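Local atomic coordinates of Glyoxalase/Bleomycin resistance protein/dioxygenase domain (Frankia sp., PDB entry 2RK0), a protein that is of uncharacterised activity but belongs to the glyoxalase/bleomycin resistance/dioxygenase superfamily, whose members bind and detoxify or oxidise small molecules, often with a metal. Residues R21-I26 / I120-M125; L51-R56 / L76-E81; D64-T69 / A113-D118; T101-Q104 / G109-L112. One frame throughout, in Å; residues are numbered along the deposited sequence.

Interaction 1 (R21-I26 / I120-M125); sequences RWYTEI and IALEAM
Trp22 and Tyr23 of helix 16-27 reach across to Leu122 of strand 121-127. This is helix-on-sheet packing in the vicinal oxygen chelate fold of the glyoxalase superfamily, and it buries only 115 Å² between the segments. The close packing is among side chains of the helix itself and positions the two rings. Ile26 CG1 sits 3.5 Å above the plane of the Trp22 indole, over its centre. Trp22 CE3 in turn lies 3.6 Å above the Tyr23 ring plane, offset toward the rim. Tyr23 CG lies at the edge of the indole, in its plane. The Trp22 side chain is swung out by a chi1 of -168°, which places CG anti to the backbone N.

The contact across to the strand is looser. One methyl of Leu122 does the touching, and it approaches both rings obliquely, from the opposite direction. Trp22 CZ3 and CH2 each lie 4.2 Å from Leu122 CD1. Arg21, Thr24 and Glu25 lie on the exposed side of the helix. On the strand, Ala124 packs on Leu86 and Leu89 of helix 83-96. Glu123 and Met125, a selenomethionine, touch His8 and Ser7 of the second subunit.

The hydroxyl of Tyr23 has its polar partner outside the two segments, in a hydrogen bond with Asp116 OD2. The same oxygen also makes the closest approach of the contact, with Tyr23 OH 3.7 Å from Leu122 CD1.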
loop_
_atom_site.group_PDB
_atom_site.type_symbol
_atom_site.label_atom_id
_atom_site.label_comp_id
_atom_site.label_asym_id
_atom_site.label_seq_id
_atom_site.Cartn_x
_atom_site.Cartn_y
_atom_site.Cartn_z
ATOM N N ARG A 21 -18.697 -0.466 -2.539
ATOM C CA ARG A 21 -19.540 0.684 -2.258
ATOM C C ARG A 21 -18.808 1.706 -1.382
ATOM O O ARG A 21 -18.922 2.914 -1.595
ATOM C CB ARG A 21 -20.830 0.239 -1.568
ATOM C CG ARG A 21 -21.841 -0.416 -2.499
ATOM C CD ARG A 21 -23.175 -0.604 -1.787
ATOM N NE ARG A 21 -23.179 -1.764 -0.900
ATOM C CZ ARG A 21 -23.362 -3.015 -1.313
ATOM N NH1 ARG A 21 -23.562 -3.268 -2.602
ATOM N NH2 ARG A 21 -23.344 -4.013 -0.440
ATOM N N TRP A 22 -18.047 1.222 -0.405
ATOM C CA TRP A 22 -17.324 2.123 0.479
ATOM C C TRP A 22 -16.295 2.943 -0.295
ATOM O O TRP A 22 -16.246 4.165 -0.186
ATOM C CB TRP A 22 -16.601 1.344 1.580
ATOM C CG TRP A 22 -16.093 2.236 2.680
ATOM C CD1 TRP A 22 -16.759 2.583 3.820
ATOM C CD2 TRP A 22 -14.845 2.945 2.713
ATOM N NE1 TRP A 22 -16.006 3.462 4.560
ATOM C CE2 TRP A 22 -14.828 3.702 3.907
ATOM C CE3 TRP A 22 -13.738 3.015 1.852
ATOM C CZ2 TRP A 22 -13.749 4.519 4.265
ATOM C CZ3 TRP A 22 -12.665 3.828 2.211
ATOM C CH2 TRP A 22 -12.682 4.568 3.408
ATOM N N TYR A 23 -15.461 2.269 -1.076
ATOM C CA TYR A 23 -14.450 2.984 -1.825
ATOM C C TYR A 23 -15.050 3.920 -2.873
ATOM O O TYR A 23 -14.545 5.022 -3.094
ATOM C CB TYR A 23 -13.469 1.997 -2.465
ATOM C CG TYR A 23 -12.421 1.525 -1.484
ATOM C CD1 TYR A 23 -12.686 0.499 -0.576
ATOM C CD2 TYR A 23 -11.198 2.185 -1.391
ATOM C CE1 TYR A 23 -11.750 0.149 0.412
ATOM C CE2 TYR A 23 -10.267 1.850 -0.417
ATOM C CZ TYR A 23 -10.543 0.839 0.483
ATOM O OH TYR A 23 -9.619 0.551 1.465
ATOM N N THR A 24 -16.137 3.489 -3.502
ATOM C CA THR A 24 -16.793 4.302 -4.522
ATOM C C THR A 24 -17.295 5.593 -3.902
ATOM O O THR A 24 -17.013 6.690 -4.390
ATOM C CB THR A 24 -17.987 3.549 -5.152
ATOM O OG1 THR A 24 -17.508 2.357 -5.788
ATOM C CG2 THR A 24 -18.704 4.425 -6.193
ATOM N N GLU A 25 -18.025 5.447 -2.804
ATOM C CA GLU A 25 -18.610 6.569 -2.084
ATOM C C GLU A 25 -17.611 7.527 -1.430
ATOM O O GLU A 25 -17.776 8.749 -1.497
ATOM C CB GLU A 25 -19.562 6.030 -1.017
ATOM C CG GLU A 25 -20.345 7.092 -0.275
ATOM C CD GLU A 25 -21.393 6.485 0.647
ATOM O OE1 GLU A 25 -22.190 5.655 0.158
ATOM O OE2 GLU A 25 -21.419 6.840 1.848
ATOM N N ILE A 26 -16.581 6.972 -0.796
ATOM C CA ILE A 26 -15.580 7.782 -0.106
ATOM C C ILE A 26 -14.459 8.350 -0.971
ATOM O O ILE A 26 -14.155 9.532 -0.889
ATOM C CB ILE A 26 -14.911 6.981 1.035
ATOM C CG1 ILE A 26 -15.977 6.436 1.994
ATOM C CG2 ILE A 26 -13.885 7.860 1.757
ATOM C CD1 ILE A 26 -16.851 7.508 2.632
ATOM N N ILE A 120 -9.077 -1.012 7.727
ATOM C CA ILE A 120 -7.732 -0.877 7.184
ATOM C C ILE A 120 -7.329 0.590 7.346
ATOM O O ILE A 120 -8.117 1.494 7.045
ATOM C CB ILE A 120 -7.705 -1.292 5.707
ATOM C CG1 ILE A 120 -8.088 -2.775 5.603
ATOM C CG2 ILE A 120 -6.332 -0.987 5.097
ATOM C CD1 ILE A 120 -8.169 -3.313 4.181
ATOM N N ALA A 121 -6.115 0.821 7.837
ATOM C CA ALA A 121 -5.631 2.173 8.072
ATOM C C ALA A 121 -5.204 2.930 6.818
ATOM O O ALA A 121 -4.274 2.524 6.120
ATOM C CB ALA A 121 -4.483 2.149 9.078
ATOM N N LEU A 122 -5.888 4.045 6.562
ATOM C CA LEU A 122 -5.623 4.906 5.415
ATOM C C LEU A 122 -5.380 6.345 5.871
ATOM O O LEU A 122 -5.759 6.734 6.984
ATOM C CB LEU A 122 -6.822 4.894 4.464
ATOM C CG LEU A 122 -7.298 3.529 3.975
ATOM C CD1 LEU A 122 -8.587 3.703 3.160
ATOM C CD2 LEU A 122 -6.195 2.878 3.142
ATOM N N GLU A 123 -4.744 7.127 5.002
ATOM C CA GLU A 123 -4.452 8.525 5.282
ATOM C C GLU A 123 -4.517 9.352 3.999
ATOM O O GLU A 123 -4.310 8.832 2.898
ATOM C CB GLU A 123 -3.042 8.702 5.864
ATOM C CG GLU A 123 -2.749 7.975 7.156
ATOM C CD GLU A 123 -1.416 8.413 7.760
ATOM O OE1 GLU A 123 -0.489 8.740 6.989
ATOM O OE2 GLU A 123 -1.292 8.418 9.000
ATOM N N ALA A 124 -4.819 10.635 4.162
ATOM C CA ALA A 124 -4.846 11.590 3.054
ATOM C C ALA A 124 -3.880 12.661 3.538
ATOM O O ALA A 124 -4.009 13.164 4.657
ATOM C CB ALA A 124 -6.218 12.170 2.868
HETATM N N MSE A 125 -2.930 13.013 2.684
HETATM C CA MSE A 125 -1.885 13.959 3.033
HETATM C C MSE A 125 -1.749 15.178 2.116
HETATM O O MSE A 125 -1.787 15.047 0.897
HETATM C CB MSE A 125 -0.570 13.184 3.043
HETATM C CG MSE A 125 0.682 14.011 2.896
HETATM SE SE MSE A 125 1.450 14.376 4.643
HETATM C CE MSE A 125 1.025 16.262 4.908
#

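Interaction 2 (L51-R56 / L76-E81)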
loop_
_atom_site.group_PDB
_atom_site.type_symbol
_atom_site.label_atom_id
_atom_site.label_comp_id
_atom_site.label_asym_id
_atom_site.label_seq_id
_atom_site.Cartn_x
_atom_site.Cartn_y
_atom_site.Cartn_z
ATOM N N LEU A 51 -4.455 6.061 -9.445
ATOM C CA LEU A 51 -4.081 4.880 -8.662
ATOM C C LEU A 51 -5.071 3.732 -8.773
ATOM O O LEU A 51 -6.271 3.903 -8.546
ATOM C CB LEU A 51 -3.900 5.227 -7.180
ATOM C CG LEU A 51 -3.548 4.014 -6.304
ATOM C CD1 LEU A 51 -2.243 3.385 -6.769
ATOM C CD2 LEU A 51 -3.442 4.439 -4.855
ATOM N N SER A 52 -4.557 2.560 -9.128
ATOM C CA SER A 52 -5.380 1.366 -9.254
ATOM C C SER A 52 -5.443 0.635 -7.925
ATOM O O SER A 52 -4.418 0.387 -7.292
ATOM C CB SER A 52 -4.814 0.404 -10.308
ATOM O OG SER A 52 -5.331 0.669 -11.600
ATOM N N ILE A 53 -6.656 0.296 -7.510
ATOM C CA ILE A 53 -6.856 -0.441 -6.277
ATOM C C ILE A 53 -7.740 -1.642 -6.556
ATOM O O ILE A 53 -8.848 -1.510 -7.088
ATOM C CB ILE A 53 -7.532 0.411 -5.189
ATOM C CG1 ILE A 53 -6.598 1.537 -4.762
ATOM C CG2 ILE A 53 -7.878 -0.466 -3.983
ATOM C CD1 ILE A 53 -7.174 2.418 -3.701
ATOM N N VAL A 54 -7.239 -2.817 -6.202
ATOM C CA VAL A 54 -7.991 -4.039 -6.402
ATOM C C VAL A 54 -8.474 -4.513 -5.038
ATOM O O VAL A 54 -7.687 -4.625 -4.101
ATOM C CB VAL A 54 -7.122 -5.145 -7.041
ATOM C CG1 VAL A 54 -7.976 -6.376 -7.320
ATOM C CG2 VAL A 54 -6.474 -4.625 -8.337
ATOM N N LEU A 55 -9.779 -4.750 -4.928
ATOM C CA LEU A 55 -10.380 -5.233 -3.689
ATOM C C LEU A 55 -10.504 -6.738 -3.867
ATOM O O LEU A 55 -10.967 -7.211 -4.904
ATOM C CB LEU A 55 -11.756 -4.592 -3.480
ATOM C CG LEU A 55 -11.733 -3.057 -3.472
ATOM C CD1 LEU A 55 -13.132 -2.487 -3.273
ATOM C CD2 LEU A 55 -10.817 -2.582 -2.365
ATOM N N ARG A 56 -10.090 -7.499 -2.861
ATOM C CA ARG A 56 -10.135 -8.946 -2.985
ATOM C C ARG A 56 -10.709 -9.668 -1.763
ATOM O O ARG A 56 -10.238 -9.491 -0.638
ATOM C CB ARG A 56 -8.720 -9.446 -3.290
ATOM C CG ARG A 56 -8.628 -10.884 -3.750
ATOM C CD ARG A 56 -7.236 -11.172 -4.302
ATOM N NE ARG A 56 -6.987 -10.459 -5.552
ATOM C CZ ARG A 56 -7.340 -10.910 -6.754
ATOM N NH1 ARG A 56 -7.952 -12.081 -6.876
ATOM N NH2 ARG A 56 -7.089 -10.191 -7.835
ATOM N N LEU A 76 -1.815 2.953 4.447
ATOM C CA LEU A 76 -1.634 3.478 3.094
ATOM C C LEU A 76 -1.985 4.970 3.058
ATOM O O LEU A 76 -3.091 5.360 3.411
ATOM C CB LEU A 76 -2.529 2.710 2.121
ATOM C CG LEU A 76 -2.496 3.112 0.647
ATOM C CD1 LEU A 76 -1.069 3.028 0.103
ATOM C CD2 LEU A 76 -3.423 2.194 -0.131
ATOM N N SER A 77 -1.036 5.795 2.630
ATOM C CA SER A 77 -1.252 7.233 2.590
ATOM C C SER A 77 -1.325 7.807 1.173
ATOM O O SER A 77 -0.400 7.651 0.375
ATOM C CB SER A 77 -0.150 7.935 3.381
ATOM O OG SER A 77 -0.385 9.329 3.432
ATOM N N PHE A 78 -2.438 8.477 0.885
ATOM C CA PHE A 78 -2.683 9.086 -0.421
ATOM C C PHE A 78 -2.298 10.567 -0.429
ATOM O O PHE A 78 -2.415 11.253 0.586
ATOM C CB PHE A 78 -4.172 8.985 -0.783
ATOM C CG PHE A 78 -4.733 7.585 -0.722
ATOM C CD1 PHE A 78 -4.330 6.615 -1.636
ATOM C CD2 PHE A 78 -5.686 7.246 0.238
ATOM C CE1 PHE A 78 -4.869 5.325 -1.598
ATOM C CE2 PHE A 78 -6.230 5.959 0.285
ATOM C CZ PHE A 78 -5.820 5.000 -0.636
ATOM N N SER A 79 -1.847 11.056 -1.579
ATOM C CA SER A 79 -1.507 12.468 -1.716
ATOM C C SER A 79 -2.749 13.188 -2.237
ATOM O O SER A 79 -3.414 12.679 -3.139
ATOM C CB SER A 79 -0.373 12.670 -2.734
ATOM O OG SER A 79 0.861 12.160 -2.269
ATOM N N VAL A 80 -3.074 14.343 -1.659
ATOM C CA VAL A 80 -4.201 15.146 -2.133
ATOM C C VAL A 80 -3.631 16.507 -2.528
ATOM O O VAL A 80 -2.573 16.911 -2.040
ATOM C CB VAL A 80 -5.315 15.320 -1.061
ATOM C CG1 VAL A 80 -5.927 13.962 -0.736
ATOM C CG2 VAL A 80 -4.755 15.988 0.192
ATOM N N GLU A 81 -4.327 17.218 -3.402
ATOM C CA GLU A 81 -3.843 18.501 -3.898
ATOM C C GLU A 81 -4.160 19.761 -3.106
ATOM O O GLU A 81 -3.356 20.695 -3.092
ATOM C CB GLU A 81 -4.315 18.674 -5.341
ATOM C CG GLU A 81 -3.877 17.524 -6.233
ATOM C CD GLU A 81 -4.441 17.615 -7.632
ATOM O OE1 GLU A 81 -5.648 17.916 -7.773
ATOM O OE2 GLU A 81 -3.679 17.372 -8.590
#
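The Phe78 ring meets Leu51 at its edge. Leu51 CD2 lies near the ring plane, 3.7 Å from Phe78 CE1 and 4.0 Å from Phe78 CD1. Ile53 comes to the same ring obliquely, with Ile53 CD1 4.2 Å from Phe78 CZ. Leu51 thus holds the CD1-CE1 side of the ring, and Ile53 comes to CZ. Leu51 and Phe78 cross at about a right angle. In Leu51, CG stands anti to the backbone N (chi1 178°), which carries the branch out toward the ring.

The backbones stay well apart, with Leu51 CA 9.4 Å from Phe78 CA, and no hydrogen bond joins the segments. They belong to different sheets: 51-56 leads into and lies on strand 52-58, and 76-81 is the end of strand 72-80. The contact is thus a side-chain bridge between the two sheets of the vicinal oxygen chelate fold. Leu47 packs on both Ile53 and Phe78.

The second subunit comes close as well. Residues Leu76 to Val80 pair antiparallel with a strand of that subunit, which continues the sheet into the other subunit. Val6 of the second subunit packs on Leu51, and its Val9 packs on Leu76.

All three touching residues are buried and the atoms that meet are carbon. The contact is purely apolar, held by shape and by exclusion of water, and it has no directional bond to fix its geometry.

Interaction 3 (D64-T69 / A113-D118)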
loop_
_atom_site.group_PDB
_atom_site.type_symbol
_atom_site.label_atom_id
_atom_site.label_comp_id
_atom_site.label_asym_id
_atom_site.label_seq_id
_atom_site.Cartn_x
_atom_site.Cartn_y
_atom_site.Cartn_z
ATOM N N ASP A 64 -9.981 -13.313 10.497
ATOM C CA ASP A 64 -9.001 -12.463 11.177
ATOM C C ASP A 64 -9.359 -11.009 10.890
ATOM O O ASP A 64 -10.078 -10.727 9.936
ATOM C CB ASP A 64 -7.577 -12.752 10.678
ATOM C CG ASP A 64 -7.049 -14.093 11.159
ATOM O OD1 ASP A 64 -7.070 -14.337 12.381
ATOM O OD2 ASP A 64 -6.608 -14.900 10.317
ATOM N N LEU A 65 -8.868 -10.092 11.721
ATOM C CA LEU A 65 -9.144 -8.671 11.547
ATOM C C LEU A 65 -7.898 -7.940 11.071
ATOM O O LEU A 65 -6.776 -8.452 11.196
ATOM C CB LEU A 65 -9.575 -8.047 12.876
ATOM C CG LEU A 65 -10.746 -8.629 13.669
ATOM C CD1 LEU A 65 -10.938 -7.828 14.949
ATOM C CD2 LEU A 65 -11.996 -8.589 12.825
ATOM N N PHE A 66 -8.083 -6.740 10.528
ATOM C CA PHE A 66 -6.920 -5.964 10.118
ATOM C C PHE A 66 -6.148 -5.740 11.416
ATOM O O PHE A 66 -6.722 -5.338 12.430
ATOM C CB PHE A 66 -7.305 -4.607 9.538
ATOM C CG PHE A 66 -6.126 -3.705 9.319
ATOM C CD1 PHE A 66 -5.229 -3.956 8.288
ATOM C CD2 PHE A 66 -5.880 -2.642 10.185
ATOM C CE1 PHE A 66 -4.098 -3.165 8.119
ATOM C CE2 PHE A 66 -4.752 -1.843 10.028
ATOM C CZ PHE A 66 -3.857 -2.106 8.990
ATOM N N ASP A 67 -4.850 -6.007 11.385
ATOM C CA ASP A 67 -4.023 -5.841 12.564
ATOM C C ASP A 67 -2.652 -5.333 12.136
ATOM O O ASP A 67 -1.811 -6.117 11.701
ATOM C CB ASP A 67 -3.888 -7.191 13.278
ATOM C CG ASP A 67 -3.103 -7.098 14.574
ATOM O OD1 ASP A 67 -2.450 -6.059 14.820
ATOM O OD2 ASP A 67 -3.128 -8.082 15.341
ATOM N N GLU A 68 -2.423 -4.026 12.274
ATOM C CA GLU A 68 -1.148 -3.432 11.883
ATOM C C GLU A 68 0.089 -4.037 12.533
ATOM O O GLU A 68 1.198 -3.788 12.067
ATOM C CB GLU A 68 -1.138 -1.917 12.134
ATOM C CG GLU A 68 -1.569 -1.510 13.529
ATOM C CD GLU A 68 -3.048 -1.187 13.582
ATOM O OE1 GLU A 68 -3.438 -0.064 13.174
ATOM O OE2 GLU A 68 -3.821 -2.068 14.016
ATOM N N THR A 69 -0.074 -4.812 13.604
ATOM C CA THR A 69 1.089 -5.418 14.252
ATOM C C THR A 69 1.532 -6.696 13.530
ATOM O O THR A 69 2.536 -7.304 13.900
ATOM C CB THR A 69 0.822 -5.767 15.737
ATOM O OG1 THR A 69 -0.191 -6.780 15.819
ATOM C CG2 THR A 69 0.379 -4.522 16.514
ATOM N N ALA A 113 -6.538 10.980 8.992
ATOM C CA ALA A 113 -6.417 9.541 9.183
ATOM C C ALA A 113 -7.801 8.916 9.281
ATOM O O ALA A 113 -8.652 9.383 10.044
ATOM C CB ALA A 113 -5.598 9.250 10.452
ATOM N N PHE A 114 -8.034 7.865 8.498
ATOM C CA PHE A 114 -9.332 7.203 8.505
ATOM C C PHE A 114 -9.219 5.704 8.230
ATOM O O PHE A 114 -8.151 5.197 7.871
ATOM C CB PHE A 114 -10.265 7.885 7.489
ATOM C CG PHE A 114 -9.736 7.895 6.070
ATOM C CD1 PHE A 114 -10.271 7.036 5.108
ATOM C CD2 PHE A 114 -8.721 8.771 5.691
ATOM C CE1 PHE A 114 -9.812 7.050 3.781
ATOM C CE2 PHE A 114 -8.246 8.799 4.369
ATOM C CZ PHE A 114 -8.795 7.936 3.414
ATOM N N ARG A 115 -10.326 4.995 8.409
ATOM C CA ARG A 115 -10.345 3.552 8.201
ATOM C C ARG A 115 -11.427 3.173 7.207
ATOM O O ARG A 115 -12.443 3.850 7.109
ATOM C CB ARG A 115 -10.639 2.839 9.520
ATOM C CG ARG A 115 -9.743 3.238 10.665
ATOM C CD ARG A 115 -8.393 2.593 10.549
ATOM N NE ARG A 115 -7.562 2.896 11.707
ATOM C CZ ARG A 115 -6.793 2.003 12.321
ATOM N NH1 ARG A 115 -6.761 0.750 11.881
ATOM N NH2 ARG A 115 -6.054 2.361 13.368
ATOM N N ASP A 116 -11.220 2.089 6.471
ATOM C CA ASP A 116 -12.246 1.675 5.534
ATOM C C ASP A 116 -13.171 0.700 6.246
ATOM O O ASP A 116 -13.047 0.502 7.458
ATOM C CB ASP A 116 -11.633 1.056 4.272
ATOM C CG ASP A 116 -11.014 -0.315 4.505
ATOM O OD1 ASP A 116 -11.025 -0.841 5.645
ATOM O OD2 ASP A 116 -10.512 -0.866 3.508
ATOM N N ALA A 117 -14.094 0.101 5.504
ATOM C CA ALA A 117 -15.057 -0.833 6.080
ATOM C C ALA A 117 -14.428 -1.996 6.854
ATOM O O ALA A 117 -15.059 -2.566 7.739
ATOM C CB ALA A 117 -15.971 -1.363 4.987
ATOM N N ASP A 118 -13.187 -2.345 6.520
ATOM C CA ASP A 118 -12.486 -3.427 7.213
ATOM C C ASP A 118 -11.489 -2.896 8.241
ATOM O O ASP A 118 -10.635 -3.629 8.741
ATOM C CB ASP A 118 -11.768 -4.310 6.194
ATOM C CG ASP A 118 -12.718 -5.231 5.468
ATOM O OD1 ASP A 118 -12.975 -6.332 5.989
ATOM O OD2 ASP A 118 -13.225 -4.849 4.393
HETATM O O HOH W 1 -10.692 -6.082 10.005
HETATM O O HOH W 2 -6.419 -1.641 14.252
#
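Phe66 and Asp118 mark the closest approach of the two backbones, with Phe66 CA 6.8 Å from Asp118 CA. The 64-69 segment is an irregular loop. The 113-118 segment is the end of strand 109-115 and the turn after it. Asp116 OD1 accepts from Asp118 N at 2.8 Å, an Asx turn that shapes the end of the 113-118 segment. Asp67 OD1 makes another, taking both the N and the OG1 of Thr69 on one face of its carboxylate. A water ties the two backbones, accepting from Phe66 N at 2.7 Å and donating to Asp118 O at 2.8 Å.

Among the side chains, Arg115 does most of the reaching. Its chain bends at chi2 (-77°), which turns the guanidinium toward the loop. Arg115 NH1 lies 3.8 Å from Phe66 CE2, with ring and guanidinium planes 83° apart, so the two groups are not stacked. Glu68 OE1 forms a salt bridge with Arg115 NH2 at 3.6 Å, the planes 67° apart. A second water donates to Glu68 OE2 and holds Arg115 NH1 weakly.

Arg115 NH1 also hydrogen-bonds to Asn119 O, and Glu68 O to Thr12 OG1 of the second subunit. The surface contact thus joins a loop at the dimer interface to the end of strand 109-115 and the turn after it. The salt bridge is long and its planar groups are strongly turned, so it is probably a modest electrostatic tie, supplemented by water.

Interaction 4 (T101-Q104 / G109-L112); sequences TPTQ and GWIL
Thr103 faces Trp110 and Leu112 through a first torsion of -65°. This sets CG2 anti to the backbone N and OG1 anti to the carbonyl carbon, so the two branches go to different partners. Thr103 CG2 lies 3.8 Å from Trp110 CB and near the plane of the indole, at its edge. Thr103 OG1 lies 3.8 Å from Leu112 CD1. Leu112 CD1 also lies 3.0 Å from Thr101 O, a short approach of a methyl to a carbonyl oxygen. The side chains of Thr103 and Trp110 cross obliquely. Leu112 and Thr103 cross at about a right angle. The hydroxyl of Thr103 has its stronger partner elsewhere, in a hydrogen bond with Glu90 OE2 of helix 83-96.

The two segments run antiparallel, and strands 104-106 and 109-115 form a beta hairpin at the edge of the second sheet of the chain. Gln104 and Ile111 form an antiparallel hydrogen-bonded pair. Gln104 N gives a nearly straight bond to Ile111 O, 2.8 Å long with an angle of 175°. Ile111 N returns one to Gln104 O at 3.0 Å. Their side chains lie on the same face of the sheet. Alpha hydrogens add weaker contacts: Thr103 CA is 3.4 Å from Ile111 O, and Trp110 CA is 3.1 Å from Gln104 O.

Toward Thr101 a water joins in. It lies 2.8 Å from Thr101 OG1 and donates to Pro102 O and Ile111 O. It has fewer protons than acceptors around it, so the carbonyls probably share them. Leu112 turns to Leu89 and Glu90 of helix 83-96, and Ile111 to Glu123 and Met125 of strand 121-127.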
loop_
_atom_site.group_PDB
_atom_site.type_symbol
_atom_site.label_atom_id
_atom_site.label_comp_id
_atom_site.label_asym_id
_atom_site.label_seq_id
_atom_site.Cartn_x
_atom_site.Cartn_y
_atom_site.Cartn_z
ATOM N N THR A 101 -10.339 10.753 12.267
ATOM C CA THR A 101 -10.019 11.845 13.171
ATOM C C THR A 101 -9.980 13.105 12.321
ATOM O O THR A 101 -9.707 13.044 11.124
ATOM C CB THR A 101 -8.641 11.653 13.855
ATOM O OG1 THR A 101 -7.706 11.101 12.919
ATOM C CG2 THR A 101 -8.761 10.728 15.051
ATOM N N PRO A 102 -10.275 14.262 12.928
ATOM C CA PRO A 102 -10.263 15.530 12.194
ATOM C C PRO A 102 -8.904 15.737 11.529
ATOM O O PRO A 102 -7.883 15.249 12.015
ATOM C CB PRO A 102 -10.524 16.567 13.288
ATOM C CG PRO A 102 -11.327 15.799 14.312
ATOM C CD PRO A 102 -10.610 14.474 14.349
ATOM N N THR A 103 -8.887 16.460 10.418
ATOM C CA THR A 103 -7.631 16.722 9.740
ATOM C C THR A 103 -6.686 17.386 10.735
ATOM O O THR A 103 -7.059 18.318 11.436
ATOM C CB THR A 103 -7.845 17.635 8.538
ATOM O OG1 THR A 103 -8.644 16.939 7.574
ATOM C CG2 THR A 103 -6.497 18.053 7.922
ATOM N N GLN A 104 -5.460 16.896 10.806
ATOM C CA GLN A 104 -4.503 17.457 11.745
ATOM C C GLN A 104 -3.411 18.265 11.064
ATOM O O GLN A 104 -2.834 17.837 10.062
ATOM C CB GLN A 104 -3.887 16.334 12.574
ATOM C CG GLN A 104 -2.773 16.778 13.494
ATOM C CD GLN A 104 -2.311 15.661 14.398
ATOM O OE1 GLN A 104 -2.285 14.495 13.991
ATOM N NE2 GLN A 104 -1.933 16.005 15.629
ATOM N N GLY A 109 2.795 19.386 6.916
ATOM C CA GLY A 109 1.566 19.223 6.160
ATOM C C GLY A 109 0.360 18.922 7.023
ATOM O O GLY A 109 0.424 19.042 8.249
ATOM N N TRP A 110 -0.738 18.534 6.375
ATOM C CA TRP A 110 -1.985 18.191 7.056
ATOM C C TRP A 110 -2.279 16.728 6.745
ATOM O O TRP A 110 -2.076 16.273 5.616
ATOM C CB TRP A 110 -3.139 19.058 6.531
ATOM C CG TRP A 110 -3.033 20.504 6.894
ATOM C CD1 TRP A 110 -3.682 21.143 7.907
ATOM C CD2 TRP A 110 -2.203 21.488 6.264
ATOM N NE1 TRP A 110 -3.310 22.466 7.953
ATOM C CE2 TRP A 110 -2.399 22.704 6.956
ATOM C CE3 TRP A 110 -1.303 21.459 5.185
ATOM C CZ2 TRP A 110 -1.737 23.888 6.603
ATOM C CZ3 TRP A 110 -0.643 22.638 4.833
ATOM C CH2 TRP A 110 -0.863 23.835 5.545
ATOM N N ILE A 111 -2.753 15.994 7.742
ATOM C CA ILE A 111 -3.071 14.586 7.543
ATOM C C ILE A 111 -4.464 14.269 8.063
ATOM O O ILE A 111 -4.873 14.745 9.127
ATOM C CB ILE A 111 -2.061 13.668 8.269
ATOM C CG1 ILE A 111 -0.658 13.878 7.703
ATOM C CG2 ILE A 111 -2.460 12.203 8.096
ATOM C CD1 ILE A 111 0.421 13.110 8.433
ATOM N N LEU A 112 -5.188 13.470 7.295
ATOM C CA LEU A 112 -6.520 13.029 7.677
ATOM C C LEU A 112 -6.396 11.515 7.784
ATOM O O LEU A 112 -6.139 10.839 6.788
ATOM C CB LEU A 112 -7.533 13.413 6.598
ATOM C CG LEU A 112 -8.969 12.906 6.748
ATOM C CD1 LEU A 112 -9.508 13.274 8.114
ATOM C CD2 LEU A 112 -9.832 13.501 5.636
HETATM O O HOH W 3 -6.391 12.768 11.170
#

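In the fold
From the N terminus, helix 16-27 is met first, and interaction 1 closes the longest loop by bringing it to strand 121-127. Everything else nests within that loop. Interaction 2 closes a short loop, from strand 52-58 to strand 72-80, and so links the two sheets. Interaction 3 begins in the loop between those strands and ends on the last residues of strand 109-115 and the turn after it, so its segments cross those of interaction 2. Interaction 4 is nested inside interaction 3 and builds the 104-106/109-115 edge of the second sheet. Interactions 3 and 4 share strand 109-115, which pairs with strand 121-127 of interaction 1. Interactions 1, 2 and 3 also touch the second subunit.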